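Local coordinates for protein phiAB6 tailspike (Unidentified phage, PDB 5JS4) that forms a trimeric, beta-helical phage tailspike that fragments the exopolysaccharide of the bacterium Acinetobacter baumannii, at residues Y637-V642 and F694-R699. Residues are numbered along the deposited sequence; the frame is centred on the assembly and turned at random.
Sequences YRVERV and FKVFWR
CB of Val639 stands over the centre of the Phe694 ring, 4.0 Å from its centroid and 8° off the normal, a CH-pi contact; CG2 lies over the rim, 3.6 Å from CE2 of Phe694, while CG1 overhangs the edge beside CE1 and CZ. Phe694 can present its face this way because its CG sits between the backbone N and the carbonyl carbon (chi1 58°), which brings the ring alongside its cross-strand neighbour. On this side of the sheet, CG2 of Val639 also touches CG2 of Val696, while Tyr637 CD1 meets the edge of the Trp698 indole at CD1, 3.9 Å away, the two side chains crossing at about a right angle. Beneath these groups runs a regular antiparallel pairing within the beta-rich C-terminal part of the tailspike, well beyond the beta-helix: Tyr637 and Val696 exchange two backbone hydrogen bonds, as do Val639 and Phe694, the shortest being Val639 N to Phe694 O at 2.7 Å. Between them, Arg638 and Lys695 form the non-hydrogen-bonded pair on the other face, their aliphatic chains side by side with the two CG atoms 4.1 Å apart. Glu632 salt-bridges both cationic ends, OE1 to Arg638 NH1 and OE2 to Lys695 NZ, and Glu640 OE1 takes Arg638 NE in the guanidinium plane at 2.7 Å. Farther out, Phe711 packs edge-to-face with both Tyr637 and Trp698, and Phe715 does so with Phe694.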
ATOM      1  N   TYR A 637     -42.068  47.372 -23.279  1.00  8.73           N
ATOM      2  CA  TYR A 637     -40.795  47.104 -22.621  1.00  8.95           C
ATOM      3  C   TYR A 637     -39.954  46.188 -23.483  1.00  9.15           C
ATOM      4  O   TYR A 637     -40.486  45.276 -24.102  1.00 10.56           O
ATOM      5  CB  TYR A 637     -41.055  46.477 -21.242  1.00  8.80           C
ATOM      6  CG  TYR A 637     -41.760  47.462 -20.350  1.00  8.33           C
ATOM      7  CD1 TYR A 637     -43.127  47.691 -20.478  1.00  8.20           C
ATOM      8  CD2 TYR A 637     -41.050  48.229 -19.437  1.00  8.05           C
ATOM      9  CE1 TYR A 637     -43.773  48.634 -19.704  1.00  8.34           C
ATOM     10  CE2 TYR A 637     -41.687  49.172 -18.658  1.00  8.40           C
ATOM     11  CZ  TYR A 637     -43.045  49.377 -18.798  1.00  8.55           C
ATOM     12  OH  TYR A 637     -43.683  50.316 -18.029  1.00 10.54           O
ATOM     13  N   ARG A 638     -38.651  46.440 -23.533  1.00  9.28           N
ATOM     14  CA  ARG A 638     -37.729  45.564 -24.244  1.00  9.25           C
ATOM     15  C   ARG A 638     -36.923  44.751 -23.251  1.00  8.84           C
ATOM     16  O   ARG A 638     -36.268  45.314 -22.377  1.00  9.32           O
ATOM     17  CB  ARG A 638     -36.753  46.365 -25.113  1.00 10.70           C
ATOM     18  CG  ARG A 638     -37.390  47.152 -26.241  1.00 12.75           C
ATOM     19  CD  ARG A 638     -36.343  47.583 -27.260  1.00 15.23           C
ATOM     20  NE  ARG A 638     -35.309  48.420 -26.662  1.00 17.43           N
ATOM     21  CZ  ARG A 638     -35.349  49.750 -26.569  1.00 18.55           C
ATOM     22  NH1 ARG A 638     -36.384  50.444 -27.033  1.00 18.97           N
ATOM     23  NH2 ARG A 638     -34.335  50.396 -26.000  1.00 21.43           N
ATOM     24  N   VAL A 639     -36.992  43.429 -23.389  1.00  8.36           N
ATOM     25  CA  VAL A 639     -36.053  42.519 -22.749  1.00  8.71           C
ATOM     26  C   VAL A 639     -34.931  42.372 -23.769  1.00  9.34           C
ATOM     27  O   VAL A 639     -35.041  41.601 -24.730  1.00  9.39           O
ATOM     28  CB  VAL A 639     -36.704  41.160 -22.410  1.00  8.77           C
ATOM     29  CG1 VAL A 639     -35.718  40.258 -21.687  1.00  9.06           C
ATOM     30  CG2 VAL A 639     -37.963  41.362 -21.578  1.00  8.99           C
ATOM     31  N   GLU A 640     -33.869  43.150 -23.573  1.00  9.91           N
ATOM     32  CA  GLU A 640     -32.885  43.403 -24.625  1.00 10.15           C
ATOM     33  C   GLU A 640     -31.463  43.081 -24.203  1.00 10.12           C
ATOM     34  O   GLU A 640     -31.129  43.086 -23.017  1.00  9.68           O
ATOM     35  CB  GLU A 640     -32.948  44.868 -25.062  1.00 11.72           C
ATOM     36  CG  GLU A 640     -32.636  45.861 -23.953  1.00 13.08           C
ATOM     37  CD  GLU A 640     -32.463  47.281 -24.452  1.00 15.73           C
ATOM     38  OE1 GLU A 640     -33.060  47.638 -25.489  1.00 18.40           O
ATOM     39  OE2 GLU A 640     -31.733  48.044 -23.791  1.00 18.35           O
ATOM     40  N   ARG A 641     -30.625  42.846 -25.205  1.00 10.46           N
ATOM     41  CA  ARG A 641     -29.207  42.602 -24.998  1.00 10.58           C
ATOM     42  C   ARG A 641     -28.479  43.914 -24.759  1.00 10.84           C
ATOM     43  O   ARG A 641     -28.706  44.903 -25.466  1.00 12.30           O
ATOM     44  CB  ARG A 641     -28.597  41.921 -26.218  1.00 10.67           C
ATOM     45  CG  ARG A 641     -29.263  40.607 -26.562  1.00 10.98           C
ATOM     46  CD  ARG A 641     -28.491  39.820 -27.601  1.00 11.07           C
ATOM     47  NE  ARG A 641     -28.430  40.505 -28.893  1.00 11.47           N
ATOM     48  CZ  ARG A 641     -27.862  40.000 -29.987  1.00 12.30           C
ATOM     49  NH1 ARG A 641     -27.278  38.808 -29.957  1.00 12.84           N
ATOM     50  NH2 ARG A 641     -27.865  40.705 -31.114  1.00 13.82           N
ATOM     51  N   VAL A 642     -27.601  43.919 -23.766  1.00 10.98           N
ATOM     52  CA  VAL A 642     -26.724  45.062 -23.546  1.00 11.96           C
ATOM     53  C   VAL A 642     -25.502  44.967 -24.459  1.00 13.04           C
ATOM     54  O   VAL A 642     -25.229  43.920 -25.053  1.00 12.35           O
ATOM     55  CB  VAL A 642     -26.296  45.189 -22.074  1.00 12.78           C
ATOM     56  CG1 VAL A 642     -27.517  45.232 -21.166  1.00 13.34           C
ATOM     57  CG2 VAL A 642     -25.364  44.059 -21.668  1.00 12.18           C
ATOM     58  N   PHE A 694     -36.970  40.050 -26.578  1.00  7.98           N
ATOM     59  CA  PHE A 694     -38.394  40.193 -26.831  1.00  7.83           C
ATOM     60  C   PHE A 694     -38.956  41.421 -26.131  1.00  7.79           C
ATOM     61  O   PHE A 694     -38.378  41.912 -25.151  1.00  8.72           O
ATOM     62  CB  PHE A 694     -39.168  38.919 -26.437  1.00  7.98           C
ATOM     63  CG  PHE A 694     -39.010  38.508 -24.991  1.00  7.75           C
ATOM     64  CD1 PHE A 694     -37.933  37.729 -24.588  1.00  8.07           C
ATOM     65  CD2 PHE A 694     -39.965  38.857 -24.043  1.00  7.78           C
ATOM     66  CE1 PHE A 694     -37.796  37.332 -23.266  1.00  8.08           C
ATOM     67  CE2 PHE A 694     -39.831  38.460 -22.718  1.00  8.01           C
ATOM     68  CZ  PHE A 694     -38.745  37.701 -22.331  1.00  8.00           C
ATOM     69  N   LYS A 695     -40.063  41.920 -26.673  1.00  8.14           N
ATOM     70  CA  LYS A 695     -40.811  43.016 -26.082  1.00  8.76           C
ATOM     71  C   LYS A 695     -41.995  42.468 -25.309  1.00  8.46           C
ATOM     72  O   LYS A 695     -42.588  41.465 -25.705  1.00  8.90           O
ATOM     73  CB  LYS A 695     -41.322  43.976 -27.155  1.00  9.79           C
ATOM     74  CG  LYS A 695     -40.225  44.683 -27.936  1.00 11.32           C
ATOM     75  CD  LYS A 695     -40.805  45.783 -28.811  1.00 13.73           C
ATOM     76  CE  LYS A 695     -39.736  46.469 -29.648  1.00 16.33           C
ATOM     77  NZ  LYS A 695     -40.313  47.552 -30.494  1.00 18.34           N
ATOM     78  N   VAL A 696     -42.322  43.142 -24.208  1.00  8.33           N
ATOM     79  CA  VAL A 696     -43.521  42.870 -23.430  1.00  7.91           C
ATOM     80  C   VAL A 696     -44.416  44.097 -23.519  1.00  7.58           C
ATOM     81  O   VAL A 696     -43.959  45.217 -23.275  1.00  8.33           O
ATOM     82  CB  VAL A 696     -43.188  42.592 -21.954  1.00  7.95           C
ATOM     83  CG1 VAL A 696     -44.454  42.259 -21.171  1.00  7.91           C
ATOM     84  CG2 VAL A 696     -42.175  41.465 -21.840  1.00  8.11           C
ATOM     85  N   PHE A 697     -45.675  43.875 -23.881  1.00  7.88           N
ATOM     86  CA  PHE A 697     -46.690  44.919 -23.993  1.00  8.39           C
ATOM     87  C   PHE A 697     -47.697  44.700 -22.877  1.00  8.40           C
ATOM     88  O   PHE A 697     -48.199  43.591 -22.719  1.00  9.44           O
ATOM     89  CB  PHE A 697     -47.432  44.823 -25.331  1.00  8.84           C
ATOM     90  CG  PHE A 697     -46.576  45.099 -26.542  1.00  9.13           C
ATOM     91  CD1 PHE A 697     -45.613  44.186 -26.959  1.00  9.45           C
ATOM     92  CD2 PHE A 697     -46.760  46.258 -27.286  1.00  9.99           C
ATOM     93  CE1 PHE A 697     -44.837  44.438 -28.082  1.00 10.08           C
ATOM     94  CE2 PHE A 697     -45.993  46.509 -28.412  1.00 10.96           C
ATOM     95  CZ  PHE A 697     -45.028  45.599 -28.803  1.00 10.94           C
ATOM     96  N   TRP A 698     -47.990  45.751 -22.115  1.00  8.09           N
ATOM     97  CA  TRP A 698     -48.944  45.684 -21.009  1.00  7.51           C
ATOM     98  C   TRP A 698     -50.149  46.575 -21.265  1.00  7.40           C
ATOM     99  O   TRP A 698     -49.992  47.741 -21.626  1.00  8.40           O
ATOM    100  CB  TRP A 698     -48.290  46.153 -19.716  1.00  7.25           C
ATOM    101  CG  TRP A 698     -47.285  45.226 -19.124  1.00  7.12           C
ATOM    102  CD1 TRP A 698     -45.927  45.359 -19.145  1.00  7.34           C
ATOM    103  CD2 TRP A 698     -47.558  44.032 -18.387  1.00  7.02           C
ATOM    104  NE1 TRP A 698     -45.336  44.323 -18.467  1.00  7.69           N
ATOM    105  CE2 TRP A 698     -46.317  43.487 -17.997  1.00  7.14           C
ATOM    106  CE3 TRP A 698     -48.733  43.367 -18.015  1.00  7.12           C
ATOM    107  CZ2 TRP A 698     -46.217  42.314 -17.251  1.00  7.48           C
ATOM    108  CZ3 TRP A 698     -48.631  42.198 -17.278  1.00  7.46           C
ATOM    109  CH2 TRP A 698     -47.388  41.683 -16.904  1.00  7.44           C
ATOM    110  N   ARG A 699     -51.346  46.041 -21.037  1.00  7.39           N
ATOM    111  CA  ARG A 699     -52.580  46.794 -21.244  1.00  8.61           C
ATOM    112  C   ARG A 699     -53.566  46.615 -20.090  1.00  9.74           C
ATOM    113  O   ARG A 699     -53.594  45.567 -19.439  1.00 10.22           O
ATOM    114  CB  ARG A 699     -53.240  46.388 -22.564  1.00  8.62           C
ATOM    115  CG  ARG A 699     -52.389  46.711 -23.783  1.00  8.80           C
ATOM    116  CD  ARG A 699     -53.047  46.270 -25.078  1.00  9.31           C
ATOM    117  NE  ARG A 699     -52.159  46.489 -26.223  1.00  9.58           N
ATOM    118  CZ  ARG A 699     -51.181  45.666 -26.600  1.00  9.92           C
ATOM    119  NH1 ARG A 699     -50.936  44.538 -25.942  1.00  9.99           N
ATOM    120  NH2 ARG A 699     -50.436  45.973 -27.660  1.00 10.44           N
TER